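Local coordinates for protein enolase (alpha proteobacterium BAL199, PDB 3UGV) that probably catalyses a magnesium-dependent reaction that begins with proton abstraction next to a carboxylate, as in other members of the enolase superfamily, at residues H116-G119 with L123-I126; V297-M302 with S308-A313; G333-R338 with E358-S363; R44-T47 with T52-D55. All coordinates share one frame; numbering follows the deposited sequence.

Contact 1. Residues H116-G119 with L123-I126; sequences HFVG and LSMI
S124, in the first turn of helix 123-142, makes a polar side-chain-to-backbone contact with V118 and G119, closing the short link that follows helix 104-114. Its hydroxyl donates to the carbonyl of G119, with OG 2.8 Å from G119 O. The approach is only slightly bent, at a C=O...donor angle of 152°, and the donor is tilted 18° from the carbonyl plane. A chi1 of -50° sets OG beside the serine's own backbone N and anti to its carbonyl carbon, which turns the hydroxyl back toward the incoming chain. Both segments belong to the N-terminal capping domain of the enolase superfamily, where a three-stranded antiparallel sheet is followed by a bundle of helices. N-H groups in the first turn of a helix lack an acceptor one turn earlier, and here a water fills the gap: S124 N donates to it at 2.8 Å, and the water donates to V118 O at 3.2 Å. Replacing the serine by alanine removes the hydroxyl and is likely to leave the G119 carbonyl without this donor. G119 adopts a positive phi, where a CB would press on the preceding carbonyl, so glycine suits the bend. V118 brings CG2 to 3.8 Å from S124 OG, while its side chain also packs on I126 of the second subunit, and L123 meets L123 of that same subunit.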
loop_
_atom_site.group_PDB
_atom_site.type_symbol
_atom_site.label_atom_id
_atom_site.label_comp_id
_atom_site.label_asym_id
_atom_site.label_seq_id
_atom_site.Cartn_x
_atom_site.Cartn_y
_atom_site.Cartn_z
ATOM N N HIS F 116 34.240 5.785 -1.137
ATOM C CA HIS F 116 32.828 5.935 -1.521
ATOM C C HIS F 116 32.596 6.124 -3.036
ATOM O O HIS F 116 31.557 5.732 -3.554
ATOM C CB HIS F 116 32.121 7.030 -0.701
ATOM C CG HIS F 116 32.256 8.412 -1.269
ATOM N ND1 HIS F 116 33.365 9.204 -1.057
ATOM C CD2 HIS F 116 31.408 9.152 -2.024
ATOM C CE1 HIS F 116 33.200 10.366 -1.666
ATOM N NE2 HIS F 116 32.022 10.359 -2.261
ATOM N N PHE F 117 33.562 6.715 -3.735
ATOM C CA PHE F 117 33.476 6.926 -5.182
ATOM C C PHE F 117 33.560 5.620 -5.968
ATOM O O PHE F 117 33.103 5.549 -7.108
ATOM C CB PHE F 117 34.594 7.853 -5.666
ATOM C CG PHE F 117 34.331 9.312 -5.420
ATOM C CD1 PHE F 117 33.194 9.922 -5.922
ATOM C CD2 PHE F 117 35.239 10.083 -4.709
ATOM C CE1 PHE F 117 32.957 11.271 -5.710
ATOM C CE2 PHE F 117 35.010 11.429 -4.493
ATOM C CZ PHE F 117 33.865 12.025 -4.996
ATOM N N VAL F 118 34.174 4.596 -5.381
ATOM C CA VAL F 118 34.137 3.279 -5.997
ATOM C C VAL F 118 33.192 2.354 -5.229
ATOM O O VAL F 118 33.355 1.133 -5.219
ATOM C CB VAL F 118 35.541 2.650 -6.213
ATOM C CG1 VAL F 118 36.351 3.470 -7.231
ATOM C CG2 VAL F 118 36.281 2.509 -4.901
ATOM N N GLY F 119 32.187 2.954 -4.597
ATOM C CA GLY F 119 31.070 2.196 -4.069
ATOM C C GLY F 119 31.206 1.791 -2.620
ATOM O O GLY F 119 32.304 1.475 -2.161
ATOM N N LEU F 123 34.043 -4.764 -2.929
ATOM C CA LEU F 123 35.435 -4.798 -2.467
ATOM C C LEU F 123 35.779 -3.730 -1.431
ATOM O O LEU F 123 36.569 -3.994 -0.531
ATOM C CB LEU F 123 36.409 -4.728 -3.648
ATOM C CG LEU F 123 36.399 -5.949 -4.578
ATOM C CD1 LEU F 123 36.985 -5.619 -5.955
ATOM C CD2 LEU F 123 37.125 -7.134 -3.936
ATOM N N SER F 124 35.189 -2.540 -1.560
ATOM C CA SER F 124 35.422 -1.446 -0.603
ATOM C C SER F 124 35.031 -1.866 0.818
ATOM O O SER F 124 35.809 -1.737 1.759
ATOM C CB SER F 124 34.617 -0.192 -0.979
ATOM O OG SER F 124 34.772 0.173 -2.334
ATOM N N MET F 125 33.798 -2.348 0.943
ATOM C CA MET F 125 33.240 -2.807 2.198
ATOM C C MET F 125 34.126 -3.903 2.810
ATOM O O MET F 125 34.377 -3.913 4.016
ATOM C CB MET F 125 31.809 -3.327 1.952
ATOM C CG MET F 125 31.082 -3.867 3.189
ATOM S SD MET F 125 31.101 -2.670 4.537
ATOM C CE MET F 125 29.345 -2.462 4.803
ATOM N N ILE F 126 34.609 -4.809 1.963
ATOM C CA ILE F 126 35.406 -5.945 2.416
ATOM C C ILE F 126 36.750 -5.553 3.049
ATOM O O ILE F 126 37.164 -6.140 4.055
ATOM C CB ILE F 126 35.608 -6.969 1.287
ATOM C CG1 ILE F 126 34.248 -7.530 0.863
ATOM C CG2 ILE F 126 36.512 -8.096 1.748
ATOM C CD1 ILE F 126 34.323 -8.627 -0.151
HETATM O O HOH W 1 33.703 -1.770 -3.833
#

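Contact 2. Residues V297-M302 with S308-A313; sequences VMPDFM and SGWMRA
F301 and P299 make an apolar contact with W310, with no hydrogen bond between the segments. The F301 ring and the six-membered ring of W310 are nearly parallel, at 24°, but slid apart, their centroids 5.0 Å from each other. F301 CZ thus lies over one face of the indole near its rim, while F301 CE1 comes to 3.5 Å from W310 CE3. With CG anti to the backbone N (chi1 174°), W310 leaves helix 306-320 toward these partners. P299 adds aliphatic contact, its CD 3.7 Å from W310 CZ3, the two side chains crossing at about a right angle.

The polar bonds lie within one segment or lead outside. D300 is the N-cap before the 301-304 helix, its OD1 2.9 Å from M302 N and met from above the carboxylate plane; OD2 bonds to H327. W310 NE1 bonds to T340. A leucine at W310 would probably leave F301 without its flat partner and the T340 hydroxyl without this indole bond.

In the family's (β/α)7β barrel, this joins the chain after strand 296-297 to the next long helix. Cohesion between the segments is purely apolar, while M302, H327 and T340 satisfy the polar groups of D300 and W310.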
loop_
_atom_site.group_PDB
_atom_site.type_symbol
_atom_site.label_atom_id
_atom_site.label_comp_id
_atom_site.label_asym_id
_atom_site.label_seq_id
_atom_site.Cartn_x
_atom_site.Cartn_y
_atom_site.Cartn_z
ATOM N N VAL F 297 17.656 -13.801 8.588
ATOM C CA VAL F 297 18.845 -13.209 7.955
ATOM C C VAL F 297 20.146 -13.809 8.519
ATOM O O VAL F 297 20.186 -14.235 9.664
ATOM C CB VAL F 297 18.862 -11.662 8.137
ATOM C CG1 VAL F 297 17.595 -11.045 7.567
ATOM C CG2 VAL F 297 18.974 -11.296 9.608
ATOM N N MET F 298 21.213 -13.829 7.730
ATOM C CA MET F 298 22.520 -14.251 8.243
ATOM C C MET F 298 23.661 -13.457 7.610
ATOM O O MET F 298 24.243 -13.890 6.616
ATOM C CB MET F 298 22.752 -15.765 8.034
ATOM C CG MET F 298 22.445 -16.238 6.609
ATOM S SD MET F 298 22.733 -18.017 6.344
ATOM C CE MET F 298 24.499 -18.032 6.092
ATOM N N PRO F 299 24.000 -12.296 8.192
ATOM C CA PRO F 299 25.065 -11.466 7.611
ATOM C C PRO F 299 26.449 -12.116 7.691
ATOM O O PRO F 299 26.760 -12.852 8.628
ATOM C CB PRO F 299 25.028 -10.196 8.465
ATOM C CG PRO F 299 23.669 -10.184 9.046
ATOM C CD PRO F 299 23.338 -11.619 9.312
ATOM N N ASP F 300 27.255 -11.842 6.677
ATOM C CA ASP F 300 28.637 -12.267 6.597
ATOM C C ASP F 300 29.498 -11.085 7.046
ATOM O O ASP F 300 29.242 -9.955 6.627
ATOM C CB ASP F 300 28.943 -12.625 5.142
ATOM C CG ASP F 300 30.405 -12.920 4.908
ATOM O OD1 ASP F 300 31.194 -11.958 4.845
ATOM O OD2 ASP F 300 30.767 -14.110 4.781
ATOM N N PHE F 301 30.514 -11.331 7.877
ATOM C CA PHE F 301 31.285 -10.234 8.500
ATOM C C PHE F 301 32.152 -9.380 7.564
ATOM O O PHE F 301 32.407 -8.201 7.840
ATOM C CB PHE F 301 32.098 -10.744 9.699
ATOM C CG PHE F 301 31.233 -11.233 10.821
ATOM C CD1 PHE F 301 30.714 -10.343 11.750
ATOM C CD2 PHE F 301 30.890 -12.569 10.912
ATOM C CE1 PHE F 301 29.890 -10.781 12.765
ATOM C CE2 PHE F 301 30.064 -13.018 11.929
ATOM C CZ PHE F 301 29.560 -12.124 12.852
ATOM N N MET F 302 32.616 -9.952 6.461
ATOM C CA MET F 302 33.361 -9.130 5.523
ATOM C C MET F 302 32.438 -8.226 4.700
ATOM O O MET F 302 32.888 -7.219 4.157
ATOM C CB MET F 302 34.260 -9.968 4.617
ATOM C CG MET F 302 33.572 -10.504 3.402
ATOM S SD MET F 302 34.720 -11.324 2.280
ATOM C CE MET F 302 33.570 -12.129 1.161
ATOM N N SER F 308 31.348 -3.627 13.659
ATOM C CA SER F 308 30.540 -2.401 13.646
ATOM C C SER F 308 29.231 -2.579 12.906
ATOM O O SER F 308 28.162 -2.276 13.445
ATOM C CB SER F 308 31.312 -1.246 12.999
ATOM O OG SER F 308 32.422 -0.886 13.790
ATOM N N GLY F 309 29.321 -3.059 11.663
ATOM C CA GLY F 309 28.136 -3.336 10.864
ATOM C C GLY F 309 27.216 -4.387 11.457
ATOM O O GLY F 309 25.996 -4.252 11.379
ATOM N N TRP F 310 27.783 -5.433 12.061
ATOM C CA TRP F 310 26.947 -6.460 12.673
ATOM C C TRP F 310 26.086 -5.881 13.788
ATOM O O TRP F 310 24.893 -6.184 13.880
ATOM C CB TRP F 310 27.780 -7.616 13.223
ATOM C CG TRP F 310 26.920 -8.606 13.972
ATOM C CD1 TRP F 310 26.471 -8.491 15.248
ATOM C CD2 TRP F 310 26.372 -9.833 13.465
ATOM N NE1 TRP F 310 25.694 -9.569 15.576
ATOM C CE2 TRP F 310 25.618 -10.408 14.498
ATOM C CE3 TRP F 310 26.458 -10.500 12.239
ATOM C CZ2 TRP F 310 24.952 -11.628 14.350
ATOM C CZ3 TRP F 310 25.792 -11.704 12.088
ATOM C CH2 TRP F 310 25.053 -12.256 13.139
ATOM N N MET F 311 26.683 -5.050 14.639
ATOM C CA MET F 311 25.952 -4.530 15.795
ATOM C C MET F 311 24.809 -3.631 15.348
ATOM O O MET F 311 23.735 -3.638 15.941
ATOM C CB MET F 311 26.877 -3.787 16.777
ATOM C CG MET F 311 27.973 -4.656 17.442
ATOM S SD MET F 311 27.415 -6.216 18.158
ATOM C CE MET F 311 26.206 -5.653 19.345
ATOM N N ARG F 312 25.046 -2.854 14.298
ATOM C CA ARG F 312 23.999 -2.004 13.743
ATOM C C ARG F 312 22.873 -2.842 13.147
ATOM O O ARG F 312 21.693 -2.522 13.308
ATOM C CB ARG F 312 24.587 -1.045 12.710
ATOM C CG ARG F 312 25.422 0.038 13.379
ATOM C CD ARG F 312 26.198 0.880 12.398
ATOM N NE ARG F 312 27.286 1.580 13.071
ATOM C CZ ARG F 312 27.977 2.588 12.549
ATOM N NH1 ARG F 312 27.688 3.046 11.336
ATOM N NH2 ARG F 312 28.957 3.140 13.247
ATOM N N ALA F 313 23.255 -3.930 12.484
ATOM C CA ALA F 313 22.307 -4.816 11.842
ATOM C C ALA F 313 21.541 -5.587 12.898
ATOM O O ALA F 313 20.358 -5.866 12.720
ATOM C CB ALA F 313 23.023 -5.772 10.882
#

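Contact 3. Residues G333-R338 with E358-S363; sequences GAHVMR and EPYALS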
loop_
_atom_site.group_PDB
_atom_site.type_symbol
_atom_site.label_atom_id
_atom_site.label_comp_id
_atom_site.label_asym_id
_atom_site.label_seq_id
_atom_site.Cartn_x
_atom_site.Cartn_y
_atom_site.Cartn_z
ATOM N N GLY F 333 32.045 -14.432 15.069
ATOM C CA GLY F 333 30.664 -14.872 15.140
ATOM C C GLY F 333 30.196 -15.211 16.548
ATOM O O GLY F 333 29.204 -14.659 17.044
ATOM N N ALA F 334 30.901 -16.123 17.209
ATOM C CA ALA F 334 30.491 -16.519 18.552
ATOM C C ALA F 334 30.499 -15.330 19.528
ATOM O O ALA F 334 29.607 -15.208 20.384
ATOM C CB ALA F 334 31.345 -17.681 19.065
ATOM N N HIS F 335 31.481 -14.441 19.383
ATOM C CA HIS F 335 31.548 -13.263 20.253
ATOM C C HIS F 335 30.316 -12.370 20.130
ATOM O O HIS F 335 29.671 -12.090 21.138
ATOM C CB HIS F 335 32.834 -12.458 20.029
ATOM C CG HIS F 335 34.021 -13.010 20.757
ATOM N ND1 HIS F 335 34.319 -12.671 22.062
ATOM C CD2 HIS F 335 34.979 -13.883 20.366
ATOM C CE1 HIS F 335 35.411 -13.310 22.441
ATOM N NE2 HIS F 335 35.830 -14.053 21.432
ATOM N N VAL F 336 29.977 -11.941 18.909
ATOM C CA VAL F 336 28.848 -11.017 18.733
ATOM C C VAL F 336 27.507 -11.695 18.969
ATOM O O VAL F 336 26.549 -11.035 19.365
ATOM C CB VAL F 336 28.815 -10.313 17.339
ATOM C CG1 VAL F 336 30.042 -9.460 17.142
ATOM C CG2 VAL F 336 28.685 -11.334 16.216
ATOM N N MET F 337 27.432 -13.004 18.728
ATOM C CA MET F 337 26.182 -13.739 18.990
ATOM C C MET F 337 25.837 -13.734 20.469
ATOM O O MET F 337 24.664 -13.842 20.838
ATOM C CB MET F 337 26.230 -15.179 18.459
ATOM C CG MET F 337 26.182 -15.275 16.948
ATOM S SD MET F 337 24.528 -14.967 16.316
ATOM C CE MET F 337 23.794 -16.594 16.537
ATOM N N ARG F 338 26.863 -13.597 21.309
ATOM C CA ARG F 338 26.675 -13.513 22.759
ATOM C C ARG F 338 25.947 -12.235 23.166
ATOM O O ARG F 338 25.354 -12.183 24.233
ATOM C CB ARG F 338 28.016 -13.611 23.501
ATOM C CG ARG F 338 28.658 -15.001 23.480
ATOM C CD ARG F 338 27.840 -16.024 24.257
ATOM N NE ARG F 338 27.676 -15.642 25.658
ATOM C CZ ARG F 338 27.053 -16.386 26.576
ATOM N NH1 ARG F 338 26.532 -17.563 26.253
ATOM N NH2 ARG F 338 26.954 -15.956 27.829
ATOM N N GLU F 358 44.722 -22.352 18.554
ATOM C CA GLU F 358 43.677 -22.910 19.386
ATOM C C GLU F 358 42.296 -22.467 18.911
ATOM O O GLU F 358 41.732 -21.500 19.422
ATOM C CB GLU F 358 43.906 -22.482 20.831
ATOM C CG GLU F 358 43.297 -23.397 21.876
ATOM C CD GLU F 358 43.850 -23.114 23.265
ATOM O OE1 GLU F 358 43.057 -22.794 24.176
ATOM O OE2 GLU F 358 45.086 -23.210 23.440
ATOM N N PRO F 359 41.751 -23.165 17.908
ATOM C CA PRO F 359 40.356 -22.927 17.524
ATOM C C PRO F 359 39.431 -23.190 18.708
ATOM O O PRO F 359 39.774 -23.999 19.567
ATOM C CB PRO F 359 40.110 -23.946 16.402
ATOM C CG PRO F 359 41.298 -24.864 16.399
ATOM C CD PRO F 359 42.431 -24.105 17.004
ATOM N N TYR F 360 38.297 -22.498 18.760
ATOM C CA TYR F 360 37.365 -22.595 19.885
ATOM C C TYR F 360 36.903 -24.044 20.133
ATOM O O TYR F 360 36.817 -24.848 19.209
ATOM C CB TYR F 360 36.150 -21.684 19.637
ATOM C CG TYR F 360 36.432 -20.195 19.700
ATOM C CD1 TYR F 360 37.727 -19.715 19.760
ATOM C CD2 TYR F 360 35.385 -19.262 19.710
ATOM C CE1 TYR F 360 37.987 -18.343 19.810
ATOM C CE2 TYR F 360 35.634 -17.891 19.779
ATOM C CZ TYR F 360 36.943 -17.441 19.828
ATOM O OH TYR F 360 37.223 -16.087 19.889
ATOM N N ALA F 361 36.589 -24.380 21.378
ATOM C CA ALA F 361 36.171 -25.741 21.688
ATOM C C ALA F 361 34.683 -25.944 21.439
ATOM O O ALA F 361 33.900 -24.992 21.495
ATOM C CB ALA F 361 36.519 -26.097 23.131
ATOM N N LEU F 362 34.305 -27.195 21.177
ATOM C CA LEU F 362 32.919 -27.560 20.908
ATOM C C LEU F 362 32.375 -28.472 21.992
ATOM O O LEU F 362 33.036 -29.437 22.368
ATOM C CB LEU F 362 32.820 -28.285 19.568
ATOM C CG LEU F 362 32.985 -27.449 18.293
ATOM C CD1 LEU F 362 33.354 -28.335 17.120
ATOM C CD2 LEU F 362 31.709 -26.685 18.005
ATOM N N SER F 363 31.172 -28.172 22.485
ATOM C CA SER F 363 30.487 -29.048 23.441
ATOM C C SER F 363 29.001 -29.267 23.096
ATOM O O SER F 363 28.187 -28.345 23.150
ATOM C CB SER F 363 30.635 -28.510 24.865
ATOM O OG SER F 363 30.066 -29.408 25.798
#
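Y360 is the residue through which segment 358-363 reaches helix 330-337, meeting both H335 and A334. Just ahead of it, P359 packs on D353 as the chain comes in from the surface. The Y360 side chain then reaches inward, and its hydroxyl receives a hydrogen bond from H335, with NE2 2.9 Å from Y360 OH. The oxygen sits at the edge of the imidazole, only 5° out of its plane, so the N-H points at it in-plane. The rings themselves meet rim to rim, planes at 68°, neither lying over the other. Here helix 330-337 of the barrel domain meets a small mixed sheet, whose strands 361-363 and 366-368 form a β-hairpin. H335 reaches its position with CG beside its backbone N (chi1 -82°), and its ND1 bonds to the backbone N of C148, which is consistent with a neutral imidazole carrying its proton on NE2. Y360 OH bonds in addition to the carbonyl of L375, so a buried hydroxyl has two partners. On the CE2 side of the same ring, A334 CB comes to 4.4 Å from Y360 CE2, at the ring edge; the small alanine lets the helix approach the tyrosine. A361 enters the hairpin through a backbone bond with I368. L362, on the following position, sets its apolar side chain against L367, a leucine that also touches A334 and Y360.

Contact 4. Residues R44-T47 with T52-D55; sequences RPVT and TIPD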
loop_
_atom_site.group_PDB
_atom_site.type_symbol
_atom_site.label_atom_id
_atom_site.label_comp_id
_atom_site.label_asym_id
_atom_site.label_seq_id
_atom_site.Cartn_x
_atom_site.Cartn_y
_atom_site.Cartn_z
ATOM N N ARG F 44 37.488 -31.160 3.099
ATOM C CA ARG F 44 36.437 -31.633 2.208
ATOM C C ARG F 44 36.215 -30.576 1.124
ATOM O O ARG F 44 35.712 -29.487 1.406
ATOM C CB ARG F 44 35.143 -31.894 2.993
ATOM C CG ARG F 44 35.324 -32.763 4.235
ATOM C CD ARG F 44 34.043 -32.851 5.061
ATOM N NE ARG F 44 34.149 -33.838 6.134
ATOM C CZ ARG F 44 34.572 -33.570 7.370
ATOM N NH1 ARG F 44 34.934 -32.338 7.714
ATOM N NH2 ARG F 44 34.633 -34.540 8.267
ATOM N N PRO F 45 36.598 -30.888 -0.123
ATOM C CA PRO F 45 36.517 -29.876 -1.185
ATOM C C PRO F 45 35.079 -29.444 -1.506
ATOM O O PRO F 45 34.174 -30.277 -1.575
ATOM C CB PRO F 45 37.153 -30.581 -2.390
ATOM C CG PRO F 45 36.951 -32.037 -2.119
ATOM C CD PRO F 45 37.089 -32.182 -0.626
ATOM N N VAL F 46 34.886 -28.140 -1.689
ATOM C CA VAL F 46 33.618 -27.599 -2.162
ATOM C C VAL F 46 33.243 -28.281 -3.481
ATOM O O VAL F 46 33.975 -28.186 -4.461
ATOM C CB VAL F 46 33.707 -26.069 -2.385
ATOM C CG1 VAL F 46 32.405 -25.537 -2.964
ATOM C CG2 VAL F 46 34.083 -25.338 -1.086
ATOM N N THR F 47 32.119 -28.986 -3.501
ATOM C CA THR F 47 31.678 -29.677 -4.712
ATOM C C THR F 47 30.308 -29.164 -5.153
ATOM O O THR F 47 29.270 -29.627 -4.668
ATOM C CB THR F 47 31.627 -31.214 -4.519
ATOM O OG1 THR F 47 32.927 -31.702 -4.164
ATOM C CG2 THR F 47 31.152 -31.910 -5.796
ATOM N N THR F 52 34.618 -27.807 -8.718
ATOM C CA THR F 52 35.071 -28.332 -7.433
ATOM C C THR F 52 36.225 -27.485 -6.889
ATOM O O THR F 52 37.350 -27.561 -7.384
ATOM C CB THR F 52 35.513 -29.813 -7.559
ATOM O OG1 THR F 52 34.377 -30.622 -7.892
ATOM C CG2 THR F 52 36.135 -30.322 -6.254
ATOM N N ILE F 53 35.936 -26.671 -5.876
ATOM C CA ILE F 53 36.927 -25.759 -5.307
ATOM C C ILE F 53 37.627 -26.387 -4.103
ATOM O O ILE F 53 37.000 -26.612 -3.070
ATOM C CB ILE F 53 36.292 -24.416 -4.874
ATOM C CG1 ILE F 53 35.633 -23.724 -6.066
ATOM C CG2 ILE F 53 37.341 -23.506 -4.240
ATOM C CD1 ILE F 53 34.422 -24.452 -6.625
ATOM N N PRO F 54 38.932 -26.678 -4.235
ATOM C CA PRO F 54 39.692 -27.325 -3.161
ATOM C C PRO F 54 40.438 -26.315 -2.294
ATOM O O PRO F 54 40.827 -26.637 -1.168
ATOM C CB PRO F 54 40.698 -28.186 -3.932
ATOM C CG PRO F 54 40.853 -27.492 -5.288
ATOM C CD PRO F 54 39.774 -26.434 -5.417
ATOM N N ASP F 55 40.627 -25.110 -2.822
ATOM C CA ASP F 55 41.430 -24.086 -2.162
ATOM C C ASP F 55 40.575 -23.099 -1.378
ATOM O O ASP F 55 39.494 -22.706 -1.816
ATOM C CB ASP F 55 42.269 -23.331 -3.195
ATOM C CG ASP F 55 43.174 -24.245 -3.985
ATOM O OD1 ASP F 55 43.863 -25.083 -3.363
ATOM O OD2 ASP F 55 43.186 -24.134 -5.230
#
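V46 and I53 face each other on one side of an antiparallel ladder, and T47 and T52 on the other. V46 and I53 form a hydrogen-bonded pair: I53 N donates to V46 O at 2.9 Å, in the carbonyl plane, whereas the return bond from V46 N to I53 O (3.0 Å) is weak, its angle at hydrogen only 124°. Their β-branched side chains touch at the stems, CB to CB 4.0 Å, a shape that suits extended chain. V46 sets CG1 anti to its backbone N (chi1 176°), which keeps CG2 beside that N, near I53 O.

T47 and T52 make the non-hydrogen-bonded pair and lie side by side, pointing the same way, with T47 CG2 4.1 Å from T52 OG1. T47 turns its hydroxyl back along its own strand instead: OG1 donates to P45 O at 3.2 Å, from well above the carbonyl plane. T52 CG2 reaches P45 CB at 4.0 Å, and T52 CA lies 3.2 Å from V46 O in a CA-H...O contact. P45 before V46 and P54 after I53 lack an N-H, but the two cross-strand bonds here use only V46 N and I53 N.

This is the tip of the β-hairpin of strands 30-47 and 52-65 in the capping domain, and the side chain of V46 lies about 11 Å from a bound magnesium ion, consistent with the family's loop that covers the active site. V46 and T47 both touch W167, T47 also bonds through its backbone to L168, D55 pairs with K41 of strand 30-47, and R44 makes weak, long ion pairs with E177 and E180 of helix 171-183.

From the N terminus the four contacts follow in series, none nested in or crossing another. Contact 4 comes first, closing the 48-51 turn of the capping domain's hairpin. Contact 1 closes residues 120-122, in the loop between helices 104-114 and 123-142. Contact 2 then spans 303-307 in the barrel domain, and contact 3 closes a longer excursion, 339-357, that includes strand 346-348. Contacts 1 and 2 touch, M125 and I126 packing on M302 O, which joins the capping domain to the barrel. Contacts 2 and 3 also touch, F301 and W310 meeting V336, so the chain of contacts runs on to the small mixed sheet. Contact 4 touches none of the others; its nearest atoms to contact 3 are about 10 Å away.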